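Local coordinates for protein pyoverdine synthetase F (Pseudomonas aeruginosa PAO1, PDB 6CUL) that belongs to the pyoverdine synthetase F proteins and has a Rossmann-like alpha/beta fold built on a seven-stranded mixed sheet, at residues A[107-110]-A[111-114]; A[113-117]-A[118-122]; A[64-67]-A[68-71]; A[124-127]-A[128-132]. All blocks are in the same frame, centred on the assembly; numbering follows the deposited sequence.

Contact 1: A[107-110]-A[111-114]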
loop_
_atom_site.group_PDB
_atom_site.type_symbol
_atom_site.label_atom_id
_atom_site.label_comp_id
_atom_site.label_asym_id
_atom_site.label_seq_id
_atom_site.Cartn_x
_atom_site.Cartn_y
_atom_site.Cartn_z
ATOM N N PRO A 107 -9.194 -1.043 -14.091
ATOM C CA PRO A 107 -9.388 -2.406 -13.635
ATOM C C PRO A 107 -8.576 -3.529 -14.256
ATOM O O PRO A 107 -8.537 -3.623 -15.410
ATOM C CB PRO A 107 -10.866 -2.632 -13.891
ATOM C CG PRO A 107 -11.439 -1.305 -14.115
ATOM C CD PRO A 107 -10.383 -0.508 -14.729
ATOM N N SER A 108 -7.977 -4.367 -13.419
ATOM C CA SER A 108 -7.262 -5.542 -13.820
ATOM C C SER A 108 -8.214 -6.679 -13.993
ATOM O O SER A 108 -8.153 -7.661 -13.326
ATOM C CB SER A 108 -6.198 -5.972 -12.816
ATOM O OG SER A 108 -6.613 -6.037 -11.512
ATOM N N THR A 109 -9.070 -6.463 -14.976
ATOM C CA THR A 109 -10.097 -7.352 -15.489
ATOM C C THR A 109 -9.566 -8.679 -16.020
ATOM O O THR A 109 -10.147 -9.672 -15.814
ATOM C CB THR A 109 -10.803 -6.670 -16.585
ATOM O OG1 THR A 109 -9.848 -6.102 -17.469
ATOM C CG2 THR A 109 -11.598 -5.660 -16.001
ATOM N N TYR A 110 -8.343 -8.667 -16.485
ATOM C CA TYR A 110 -7.646 -9.792 -16.961
ATOM C C TYR A 110 -7.652 -10.867 -15.937
ATOM O O TYR A 110 -7.508 -11.965 -16.306
ATOM C CB TYR A 110 -6.198 -9.411 -17.301
ATOM C CG TYR A 110 -5.242 -9.224 -16.135
ATOM C CD1 TYR A 110 -4.661 -10.305 -15.541
ATOM C CD2 TYR A 110 -4.901 -7.980 -15.674
ATOM C CE1 TYR A 110 -3.802 -10.173 -14.523
ATOM C CE2 TYR A 110 -4.028 -7.819 -14.640
ATOM C CZ TYR A 110 -3.479 -8.935 -14.063
ATOM O OH TYR A 110 -2.643 -8.862 -13.014
ATOM N N ARG A 111 -7.824 -10.552 -14.688
ATOM C CA ARG A 111 -7.929 -11.537 -13.656
ATOM C C ARG A 111 -9.166 -12.466 -13.792
ATOM O O ARG A 111 -9.144 -13.489 -13.245
ATOM C CB ARG A 111 -7.826 -10.898 -12.287
ATOM C CG ARG A 111 -6.462 -10.439 -11.866
ATOM C CD ARG A 111 -6.480 -9.812 -10.524
ATOM N NE ARG A 111 -7.401 -8.714 -10.424
ATOM C CZ ARG A 111 -8.373 -8.583 -9.563
ATOM N NH1 ARG A 111 -8.596 -9.458 -8.684
ATOM N NH2 ARG A 111 -9.094 -7.527 -9.595
ATOM N N ARG A 112 -10.167 -12.090 -14.561
ATOM C CA ARG A 112 -11.335 -12.903 -14.814
ATOM C C ARG A 112 -10.918 -14.183 -15.488
ATOM O O ARG A 112 -11.415 -15.173 -15.191
ATOM C CB ARG A 112 -12.317 -12.157 -15.704
ATOM C CG ARG A 112 -12.907 -10.886 -15.146
ATOM C CD ARG A 112 -13.638 -10.044 -16.159
ATOM N NE ARG A 112 -13.808 -8.664 -15.789
ATOM C CZ ARG A 112 -14.726 -7.855 -16.271
ATOM N NH1 ARG A 112 -15.587 -8.262 -17.116
ATOM N NH2 ARG A 112 -14.776 -6.646 -15.883
ATOM N N TYR A 113 -10.010 -14.119 -16.415
ATOM C CA TYR A 113 -9.476 -15.283 -17.046
ATOM C C TYR A 113 -8.529 -15.998 -16.096
ATOM O O TYR A 113 -7.966 -15.392 -15.279
ATOM C CB TYR A 113 -8.661 -14.874 -18.255
ATOM C CG TYR A 113 -9.442 -14.357 -19.404
ATOM C CD1 TYR A 113 -10.082 -15.203 -20.241
ATOM C CD2 TYR A 113 -9.514 -13.010 -19.673
ATOM C CE1 TYR A 113 -10.803 -14.733 -21.307
ATOM C CE2 TYR A 113 -10.229 -12.536 -20.741
ATOM C CZ TYR A 113 -10.882 -13.406 -21.563
ATOM O OH TYR A 113 -11.593 -12.972 -22.624
ATOM N N PRO A 114 -8.318 -17.306 -16.237
ATOM C CA PRO A 114 -7.378 -18.069 -15.421
ATOM C C PRO A 114 -5.959 -17.625 -15.532
ATOM O O PRO A 114 -5.605 -17.008 -16.482
ATOM C CB PRO A 114 -7.505 -19.451 -15.932
ATOM C CG PRO A 114 -8.819 -19.503 -16.519
ATOM C CD PRO A 114 -9.446 -18.156 -16.536
#

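Contact 2: A[113-117]-A[118-122]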
loop_
_atom_site.group_PDB
_atom_site.type_symbol
_atom_site.label_atom_id
_atom_site.label_comp_id
_atom_site.label_asym_id
_atom_site.label_seq_id
_atom_site.Cartn_x
_atom_site.Cartn_y
_atom_site.Cartn_z
ATOM N N TYR A 113 -10.010 -14.119 -16.415
ATOM C CA TYR A 113 -9.476 -15.283 -17.046
ATOM C C TYR A 113 -8.529 -15.998 -16.096
ATOM O O TYR A 113 -7.966 -15.392 -15.279
ATOM C CB TYR A 113 -8.661 -14.874 -18.255
ATOM C CG TYR A 113 -9.442 -14.357 -19.404
ATOM C CD1 TYR A 113 -10.082 -15.203 -20.241
ATOM C CD2 TYR A 113 -9.514 -13.010 -19.673
ATOM C CE1 TYR A 113 -10.803 -14.733 -21.307
ATOM C CE2 TYR A 113 -10.229 -12.536 -20.741
ATOM C CZ TYR A 113 -10.882 -13.406 -21.563
ATOM O OH TYR A 113 -11.593 -12.972 -22.624
ATOM N N PRO A 114 -8.318 -17.306 -16.237
ATOM C CA PRO A 114 -7.378 -18.069 -15.421
ATOM C C PRO A 114 -5.959 -17.625 -15.532
ATOM O O PRO A 114 -5.605 -17.008 -16.482
ATOM C CB PRO A 114 -7.505 -19.451 -15.932
ATOM C CG PRO A 114 -8.819 -19.503 -16.519
ATOM C CD PRO A 114 -9.446 -18.156 -16.536
ATOM N N ARG A 115 -5.191 -17.877 -14.487
ATOM C CA ARG A 115 -3.831 -17.447 -14.386
ATOM C C ARG A 115 -2.929 -18.085 -15.388
ATOM O O ARG A 115 -3.008 -19.237 -15.597
ATOM C CB ARG A 115 -3.354 -17.797 -13.021
ATOM C CG ARG A 115 -1.954 -17.421 -12.735
ATOM C CD ARG A 115 -1.779 -17.285 -11.286
ATOM N NE ARG A 115 -1.138 -16.023 -11.038
ATOM C CZ ARG A 115 0.136 -15.853 -10.795
ATOM N NH1 ARG A 115 0.977 -16.857 -10.730
ATOM N NH2 ARG A 115 0.554 -14.642 -10.618
ATOM N N GLY A 116 -2.070 -17.330 -16.024
ATOM C CA GLY A 116 -1.160 -17.891 -17.006
ATOM C C GLY A 116 -1.688 -18.160 -18.425
ATOM O O GLY A 116 -0.923 -18.237 -19.332
ATOM N N THR A 117 -2.995 -18.151 -18.598
ATOM C CA THR A 117 -3.618 -18.345 -19.878
ATOM C C THR A 117 -3.226 -17.197 -20.800
ATOM O O THR A 117 -2.848 -16.149 -20.327
ATOM C CB THR A 117 -5.172 -18.431 -19.801
ATOM O OG1 THR A 117 -5.757 -17.194 -19.484
ATOM C CG2 THR A 117 -5.646 -19.455 -18.823
ATOM N N PRO A 118 -3.299 -17.401 -22.114
ATOM C CA PRO A 118 -2.912 -16.356 -23.005
ATOM C C PRO A 118 -3.752 -15.148 -22.804
ATOM O O PRO A 118 -3.178 -14.106 -22.820
ATOM C CB PRO A 118 -3.150 -16.953 -24.350
ATOM C CG PRO A 118 -3.298 -18.349 -24.155
ATOM C CD PRO A 118 -3.862 -18.510 -22.840
ATOM N N GLU A 119 -5.051 -15.275 -22.638
ATOM C CA GLU A 119 -5.877 -14.120 -22.374
ATOM C C GLU A 119 -5.547 -13.402 -21.045
ATOM O O GLU A 119 -5.618 -12.213 -20.992
ATOM C CB GLU A 119 -7.343 -14.426 -22.492
ATOM C CG GLU A 119 -7.719 -14.704 -23.879
ATOM C CD GLU A 119 -7.612 -16.142 -24.227
ATOM O OE1 GLU A 119 -7.329 -16.920 -23.372
ATOM O OE2 GLU A 119 -7.830 -16.474 -25.377
ATOM N N HIS A 120 -5.227 -14.136 -20.014
ATOM C CA HIS A 120 -4.846 -13.547 -18.783
ATOM C C HIS A 120 -3.613 -12.691 -18.957
ATOM O O HIS A 120 -3.575 -11.588 -18.509
ATOM C CB HIS A 120 -4.616 -14.643 -17.740
ATOM C CG HIS A 120 -4.356 -14.148 -16.352
ATOM N ND1 HIS A 120 -3.104 -14.066 -15.813
ATOM C CD2 HIS A 120 -5.193 -13.693 -15.414
ATOM C CE1 HIS A 120 -3.191 -13.620 -14.590
ATOM N NE2 HIS A 120 -4.448 -13.375 -14.329
ATOM N N VAL A 121 -2.622 -13.219 -19.605
ATOM C CA VAL A 121 -1.457 -12.475 -19.846
ATOM C C VAL A 121 -1.652 -11.326 -20.805
ATOM O O VAL A 121 -1.210 -10.274 -20.510
ATOM C CB VAL A 121 -0.351 -13.378 -20.253
ATOM C CG1 VAL A 121 0.926 -12.630 -20.349
ATOM C CG2 VAL A 121 -0.242 -14.439 -19.246
ATOM N N ALA A 122 -2.355 -11.508 -21.918
ATOM C CA ALA A 122 -2.571 -10.409 -22.816
ATOM C C ALA A 122 -3.287 -9.271 -22.107
ATOM O O ALA A 122 -3.001 -8.157 -22.378
ATOM C CB ALA A 122 -3.342 -10.817 -23.996
#

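Contact 3: A[64-67]-A[68-71]. With FGD (N-(4-{[(2-amino-4-oxo-1,4-dihydroquinazolin-6-yl)methyl]amino}benzene-1-carbonyl)-D-glutamic acid), chain I.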
loop_
_atom_site.group_PDB
_atom_site.type_symbol
_atom_site.label_atom_id
_atom_site.label_comp_id
_atom_site.label_asym_id
_atom_site.label_seq_id
_atom_site.Cartn_x
_atom_site.Cartn_y
_atom_site.Cartn_z
ATOM N N ALA A 64 -15.703 -4.488 -10.242
ATOM C CA ALA A 64 -16.980 -4.892 -9.772
ATOM C C ALA A 64 -17.508 -6.177 -10.418
ATOM O O ALA A 64 -18.243 -6.869 -9.816
ATOM C CB ALA A 64 -17.955 -3.765 -9.893
ATOM N N GLU A 65 -17.032 -6.534 -11.580
ATOM C CA GLU A 65 -17.450 -7.755 -12.164
ATOM C C GLU A 65 -16.697 -8.965 -11.673
ATOM O O GLU A 65 -16.740 -9.928 -12.353
ATOM C CB GLU A 65 -17.313 -7.702 -13.638
ATOM C CG GLU A 65 -18.251 -6.789 -14.321
ATOM C CD GLU A 65 -19.645 -7.319 -14.481
ATOM O OE1 GLU A 65 -19.874 -8.495 -14.217
ATOM O OE2 GLU A 65 -20.499 -6.542 -14.876
ATOM N N LEU A 66 -15.961 -8.895 -10.615
ATOM C CA LEU A 66 -15.298 -10.065 -10.158
ATOM C C LEU A 66 -15.980 -10.346 -8.860
ATOM O O LEU A 66 -15.931 -9.542 -8.007
ATOM C CB LEU A 66 -13.833 -9.848 -9.983
ATOM C CG LEU A 66 -12.956 -10.385 -11.077
ATOM C CD1 LEU A 66 -11.544 -10.301 -10.596
ATOM C CD2 LEU A 66 -13.254 -11.779 -11.443
ATOM N N PRO A 67 -16.646 -11.476 -8.747
ATOM C CA PRO A 67 -17.373 -11.715 -7.523
ATOM C C PRO A 67 -16.448 -11.772 -6.282
ATOM O O PRO A 67 -16.921 -11.380 -5.256
ATOM C CB PRO A 67 -18.163 -12.959 -7.838
ATOM C CG PRO A 67 -18.192 -13.032 -9.296
ATOM C CD PRO A 67 -16.893 -12.517 -9.730
ATOM N N ARG A 68 -15.237 -12.308 -6.403
ATOM C CA ARG A 68 -14.252 -12.309 -5.341
ATOM C C ARG A 68 -13.802 -10.866 -5.005
ATOM O O ARG A 68 -13.578 -10.564 -3.914
ATOM C CB ARG A 68 -13.079 -13.231 -5.624
ATOM C CG ARG A 68 -12.092 -12.744 -6.650
ATOM C CD ARG A 68 -11.070 -13.750 -6.987
ATOM N NE ARG A 68 -10.195 -13.252 -7.963
ATOM C CZ ARG A 68 -10.285 -13.483 -9.239
ATOM N NH1 ARG A 68 -11.213 -14.223 -9.740
ATOM N NH2 ARG A 68 -9.398 -12.981 -9.993
ATOM N N ASP A 69 -13.650 -10.038 -5.998
ATOM C CA ASP A 69 -13.408 -8.645 -5.757
ATOM C C ASP A 69 -14.643 -8.039 -5.035
ATOM O O ASP A 69 -14.495 -7.160 -4.303
ATOM C CB ASP A 69 -13.048 -7.856 -7.042
ATOM C CG ASP A 69 -11.581 -7.851 -7.334
ATOM O OD1 ASP A 69 -10.965 -8.637 -6.754
ATOM O OD2 ASP A 69 -11.077 -7.109 -8.139
ATOM N N GLN A 70 -15.820 -8.481 -5.334
ATOM C CA GLN A 70 -16.973 -7.964 -4.644
ATOM C C GLN A 70 -17.064 -8.308 -3.129
ATOM O O GLN A 70 -17.310 -7.476 -2.338
ATOM C CB GLN A 70 -18.263 -8.375 -5.385
ATOM C CG GLN A 70 -18.567 -7.611 -6.635
ATOM C CD GLN A 70 -19.037 -6.211 -6.379
ATOM O OE1 GLN A 70 -18.936 -5.714 -5.300
ATOM N NE2 GLN A 70 -19.548 -5.579 -7.380
ATOM N N GLY A 71 -16.816 -9.565 -2.833
ATOM C CA GLY A 71 -16.826 -10.106 -1.516
ATOM C C GLY A 71 -15.833 -9.489 -0.627
ATOM O O GLY A 71 -16.152 -9.218 0.474
HETATM C C13 FGD I . -12.312 -13.902 -0.451
HETATM C C15 FGD I . -14.591 -13.891 -1.208
HETATM C C17 FGD I . -13.972 -12.659 0.761
HETATM C C20 FGD I . -14.031 -10.682 4.031
HETATM C C21 FGD I . -13.803 -10.940 5.381
HETATM C C22 FGD I . -14.383 -10.107 6.369
HETATM C C24 FGD I . -15.405 -8.777 4.620
HETATM C C02 FGD I . -13.720 -18.146 -4.053
HETATM C C04 FGD I . -13.574 -16.682 -4.473
HETATM C C05 FGD I . -14.442 -16.347 -5.686
HETATM C C06 FGD I . -15.900 -16.771 -5.490
HETATM C C07 FGD I . -16.702 -15.740 -4.701
HETATM C C11 FGD I . -12.897 -15.219 -2.532
HETATM C C12 FGD I . -13.279 -14.309 -1.360
HETATM C C14 FGD I . -12.659 -13.077 0.610
HETATM C C16 FGD I . -14.939 -13.066 -0.148
HETATM C C19 FGD I . -13.403 -11.583 2.962
HETATM C C23 FGD I . -15.174 -9.040 5.994
HETATM C C25 FGD I . -14.833 -9.597 3.649
HETATM C C27 FGD I . -15.555 -8.431 8.458
HETATM C C30 FGD I . -14.135 -10.390 7.853
HETATM N N10 FGD I . -13.937 -15.815 -3.359
HETATM N N18 FGD I . -14.336 -11.795 1.872
HETATM N N26 FGD I . -15.786 -8.161 7.034
HETATM N N28 FGD I . -15.985 -7.483 9.467
HETATM N N29 FGD I . -14.723 -9.548 8.848
HETATM O O01 FGD I . -12.750 -18.940 -4.187
HETATM O O03 FGD I . -14.810 -18.559 -3.573
HETATM O O08 FGD I . -16.738 -14.541 -5.086
HETATM O O09 FGD I . -17.327 -16.088 -3.665
HETATM O O31 FGD I . -13.457 -11.306 8.177
HETATM O O32 FGD I . -11.758 -15.439 -2.765
#

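Contact 4: A[124-127]-A[128-132]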
loop_
_atom_site.group_PDB
_atom_site.type_symbol
_atom_site.label_atom_id
_atom_site.label_comp_id
_atom_site.label_asym_id
_atom_site.label_seq_id
_atom_site.Cartn_x
_atom_site.Cartn_y
_atom_site.Cartn_z
ATOM N N LYS A 124 -3.155 -8.628 -18.755
ATOM C CA LYS A 124 -2.275 -8.027 -17.802
ATOM C C LYS A 124 -1.411 -6.990 -18.474
ATOM O O LYS A 124 -1.297 -5.921 -17.971
ATOM C CB LYS A 124 -1.390 -9.069 -17.166
ATOM C CG LYS A 124 -0.623 -8.623 -15.948
ATOM C CD LYS A 124 0.042 -9.801 -15.261
ATOM C CE LYS A 124 0.792 -9.495 -14.010
ATOM N NZ LYS A 124 1.992 -8.840 -14.399
ATOM N N SER A 125 -0.856 -7.296 -19.624
ATOM C CA SER A 125 -0.081 -6.323 -20.310
ATOM C C SER A 125 -0.917 -5.128 -20.654
ATOM O O SER A 125 -0.463 -4.056 -20.458
ATOM C CB SER A 125 0.547 -6.890 -21.585
ATOM O OG SER A 125 1.073 -5.891 -22.424
ATOM N N ASP A 126 -2.113 -5.285 -21.156
ATOM C CA ASP A 126 -2.916 -4.123 -21.479
ATOM C C ASP A 126 -3.277 -3.248 -20.263
ATOM O O ASP A 126 -3.444 -2.087 -20.405
ATOM C CB ASP A 126 -4.136 -4.542 -22.293
ATOM C CG ASP A 126 -4.849 -3.411 -22.912
ATOM O OD1 ASP A 126 -4.443 -2.943 -23.926
ATOM O OD2 ASP A 126 -5.854 -3.012 -22.420
ATOM N N PHE A 127 -3.495 -3.859 -19.113
ATOM C CA PHE A 127 -3.738 -3.167 -17.869
ATOM C C PHE A 127 -2.521 -2.360 -17.472
ATOM O O PHE A 127 -2.635 -1.220 -17.128
ATOM C CB PHE A 127 -4.052 -4.146 -16.796
ATOM C CG PHE A 127 -3.755 -3.656 -15.433
ATOM C CD1 PHE A 127 -4.558 -2.746 -14.828
ATOM C CD2 PHE A 127 -2.686 -4.140 -14.737
ATOM C CE1 PHE A 127 -4.316 -2.329 -13.571
ATOM C CE2 PHE A 127 -2.441 -3.726 -13.466
ATOM C CZ PHE A 127 -3.263 -2.815 -12.887
ATOM N N GLU A 128 -1.357 -2.961 -17.537
ATOM C CA GLU A 128 -0.164 -2.206 -17.343
ATOM C C GLU A 128 -0.115 -1.150 -18.441
ATOM O O GLU A 128 0.249 -0.046 -18.167
ATOM C CB GLU A 128 1.081 -3.052 -17.425
ATOM C CG GLU A 128 1.078 -4.259 -16.551
ATOM C CD GLU A 128 2.447 -4.678 -16.114
ATOM O OE1 GLU A 128 3.153 -3.843 -15.593
ATOM O OE2 GLU A 128 2.818 -5.827 -16.250
ATOM N N ARG A 129 -0.482 -1.488 -19.663
ATOM C CA ARG A 129 -0.476 -0.512 -20.708
ATOM C C ARG A 129 -1.452 0.616 -20.404
ATOM O O ARG A 129 -1.124 1.726 -20.619
ATOM C CB ARG A 129 -0.758 -1.147 -22.017
ATOM C CG ARG A 129 -0.617 -0.178 -23.143
ATOM C CD ARG A 129 -1.865 0.637 -23.416
ATOM N NE ARG A 129 -3.018 -0.167 -23.695
ATOM C CZ ARG A 129 -4.243 0.301 -23.731
ATOM N NH1 ARG A 129 -4.473 1.548 -23.466
ATOM N NH2 ARG A 129 -5.245 -0.501 -23.973
ATOM N N ARG A 130 -2.630 0.291 -19.894
ATOM C CA ARG A 130 -3.584 1.277 -19.403
ATOM C C ARG A 130 -3.066 2.018 -18.158
ATOM O O ARG A 130 -3.462 3.108 -17.928
ATOM C CB ARG A 130 -4.911 0.648 -19.049
ATOM C CG ARG A 130 -5.948 0.655 -20.129
ATOM C CD ARG A 130 -7.280 0.058 -19.698
ATOM N NE ARG A 130 -7.196 -1.265 -19.072
ATOM C CZ ARG A 130 -7.950 -1.680 -18.056
ATOM N NH1 ARG A 130 -8.823 -0.901 -17.516
ATOM N NH2 ARG A 130 -7.781 -2.881 -17.585
ATOM N N LEU A 131 -2.284 1.409 -17.301
ATOM C CA LEU A 131 -1.723 2.159 -16.204
ATOM C C LEU A 131 -0.864 3.334 -16.715
ATOM O O LEU A 131 -1.078 4.443 -16.332
ATOM C CB LEU A 131 -0.928 1.247 -15.262
ATOM C CG LEU A 131 -1.661 0.224 -14.405
ATOM C CD1 LEU A 131 -0.772 -0.479 -13.442
ATOM C CD2 LEU A 131 -2.774 0.833 -13.632
ATOM N N HIS A 132 0.073 3.028 -17.603
ATOM C CA HIS A 132 1.015 3.963 -18.212
ATOM C C HIS A 132 0.399 5.109 -18.888
ATOM O O HIS A 132 0.840 6.192 -18.818
ATOM C CB HIS A 132 1.886 3.243 -19.240
ATOM C CG HIS A 132 2.796 4.146 -20.003
ATOM N ND1 HIS A 132 2.476 4.654 -21.234
ATOM C CD2 HIS A 132 4.008 4.650 -19.706
ATOM C CE1 HIS A 132 3.438 5.433 -21.652
ATOM N NE2 HIS A 132 4.386 5.434 -20.749
#

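Contact 1: A[107-110]-A[111-114]
The carbonyl O of Thr109 accepts from Arg112 N at 2.7 Å, with the N-H...O angle almost straight at 175°, and so closes a tight 3-10 turn. A weak bond of the same span runs from Tyr113 N to Tyr110 O at 3.3 Å. Ahead of it Ser108 is the centre of an inverse gamma turn.

The clearest side-chain link is made by Arg111, which folds back on Ser108. A bend at chi3 (-56°) brings NE round to the serine hydroxyl, and NE donates to Ser108 OG across 3.0 Å. The hydroxyl lies near the guanidinium edge, tilted 20° from its plane. A second, weak bond runs from the same NE to Ser108 O at 3.2 Å, so one N-H is shared between two oxygens of a single residue. Both partners are anchored further out: Ser108 OG is also bonded to Asp61, and Arg111 NH2 forms a salt bridge with Asp69.

All this belongs to the loop between strand 103-105, an outer strand of the main sheet, and helix 118-136. Thr109, Tyr110, Arg112, Tyr113 and Pro114 of this loop belong to a second FGD site, distinct from the one beside residues 67-71.

On the aromatic side, Arg111 CG sits over one face of the Tyr110 ring, 4.1 Å from its centroid, in a CH-pi contact. The guanidinium is turned nearly perpendicular to that ring rather than stacked on it. Arg112 instead runs extended alongside Thr109, pointing the same way, with NH2 3.3 Å from methyl CG2. Its NH2 forms a salt bridge with Asp63, while its buried NE has no partner in the model.

Contact 2: A[113-117]-A[118-122]
A type II beta turn from Pro114 to Thr117 delivers the chain into the first turn of helix 118-136, where Val121 N donates to Thr117 O at 3.0 Å. Gly116, in the third position of the turn, has a positive phi of 80°, a backbone shape that suits a residue without CB.

Thr117 is the N-cap. Its hydroxyl stands between the backbone N and the carbonyl carbon (chi1 70°), which points OG1 along the start of the helix to accept from His120 N at 3.1 Å. A bond from the same OG1 to Pro114 O links cap and turn, though the place of that carbonyl is less sure. Val121 contributes CG2, which lies 3.3 Å from Thr117 O.

Two flat groups are covered by aliphatic carbons. Glu119 CB sits squarely above the Tyr113 ring, 3.5 Å from its centroid, a CH-pi contact in which the carboxylate plane is inclined about 25° to the ring plane. In the second, Arg115 CA rests over one face of the imidazole of His120, 3.8 Å from the ring centroid. His120 is the buried member of this otherwise largely exposed group.

The contact forms the N-terminal end of helix 118-136, joined to the loop that follows strand 103-105, and an edge-to-face meeting of the His120 and Tyr110 rings fastens the helix start to that loop.

Contact 3: A[64-67]-A[68-71]
Leu66, whose side chain cannot accept a hydrogen bond, stands at the N-cap of helix 67-72 and lays a methyl on a charged group instead. CD1 rests over one face of the Arg68 guanidinium, toward its rim, 3.5 Å from Arg68 NH2, and the two side chains run side by side in the same direction. Arg68 reaches this place with CG between its backbone N and carbonyl carbon (chi1 74°) and an extended chain beyond. Its NH2 also bonds a citric acid molecule, probably from the crystallisation liquor, and, weakly, Arg111 O.

Backbone bonds open the helix: Gln70 N donates to Leu66 O at 2.9 Å, and Gly71 N to Pro67 O at 3.0 Å. Gln70 also turns its amide back across the start of the helix. The chain bends at chi2 (-73°), and NE2 donates to Ala64 O at 3.0 Å, meeting that carbonyl in its plane on a lone pair. The oxygen lies 26° out of the amide plane. Leu66 CB also packs against Asp69 CB at 3.6 Å.

The same first turn forms part of the FGD pocket. Arg68 N lies 3.0 Å from FGD O08, a carboxylate oxygen facing the N-terminal end of the helix, whose dipole would probably favour a negative group. Gly71, lacking a side chain, faces the benzoyl ring at C16, and Gly71 O lies 3.4 Å from the linker amine N18.

The contact joins the loop after strand 55-60 to helix 67-72, with Ala64 and Gln70 both touching Phe78 in the next loop.

Contact 4: A[124-127]-A[128-132]
Asp126 and Arg129 meet in a salt bridge one turn apart on the alpha-helix 118-136, a long helix packed beside the main sheet of this Rossmann-like fold. Arg129 NH2 donates to Asp126 OD1 at 2.6 Å, reaching the oxygen on its syn side. NE adds a weak second bond; both bonds go to OD1, which lies at the edge of the guanidinium, and the two planes stand 70° apart. Bends at chi2 (-86°) and chi3 turn the arginine back toward Asp126, and its NH1 is held in turn by Asp133.

A longer salt bridge, Lys124 NZ to Glu128 OE2 at 3.6 Å, starts two residues earlier and spans one turn. Both ends are more firmly tied to the loop after strand 142-145: the lysine to Ile151 O, and the glutamate to the backbone N atoms of Glu154 and Leu155.

Beneath these polar pairs the i to i+4 backbone bonds set the spacing, as in Glu128 N to Lys124 O at 3.0 Å. Arg130 NH2 donates to Pro107 O, in the loop after strand 103-105.

On the buried side Phe127 touches Val150, and Leu131 touches Val106. Leu131 CG sits over one face of the Phe127 ring, 3.9 Å from its centroid, and Leu131 CD1 reaches Phe127 CZ at 3.5 Å.

How the contacts relate
From the N terminus, contact 3 comes first, closing the loop after strand 55-60 onto helix 67-72. After strand 103-105, contact 1 closes the next loop with a 3-10 turn, and contact 2 continues directly from it to start helix 118-136. Contact 4 lies further along that same helix. Contacts 3, 1 and 4 are in series; 1 and 2 overlap at Tyr113 and Pro114; 2 and 4 adjoin along the helix without another touch. Contact 1 touches each of the other three, whereas contacts 3 and 4 stay about 10 Å apart at their nearest atoms. Contact 3 holds residues of one FGD site, contacts 1 and 2 residues of another.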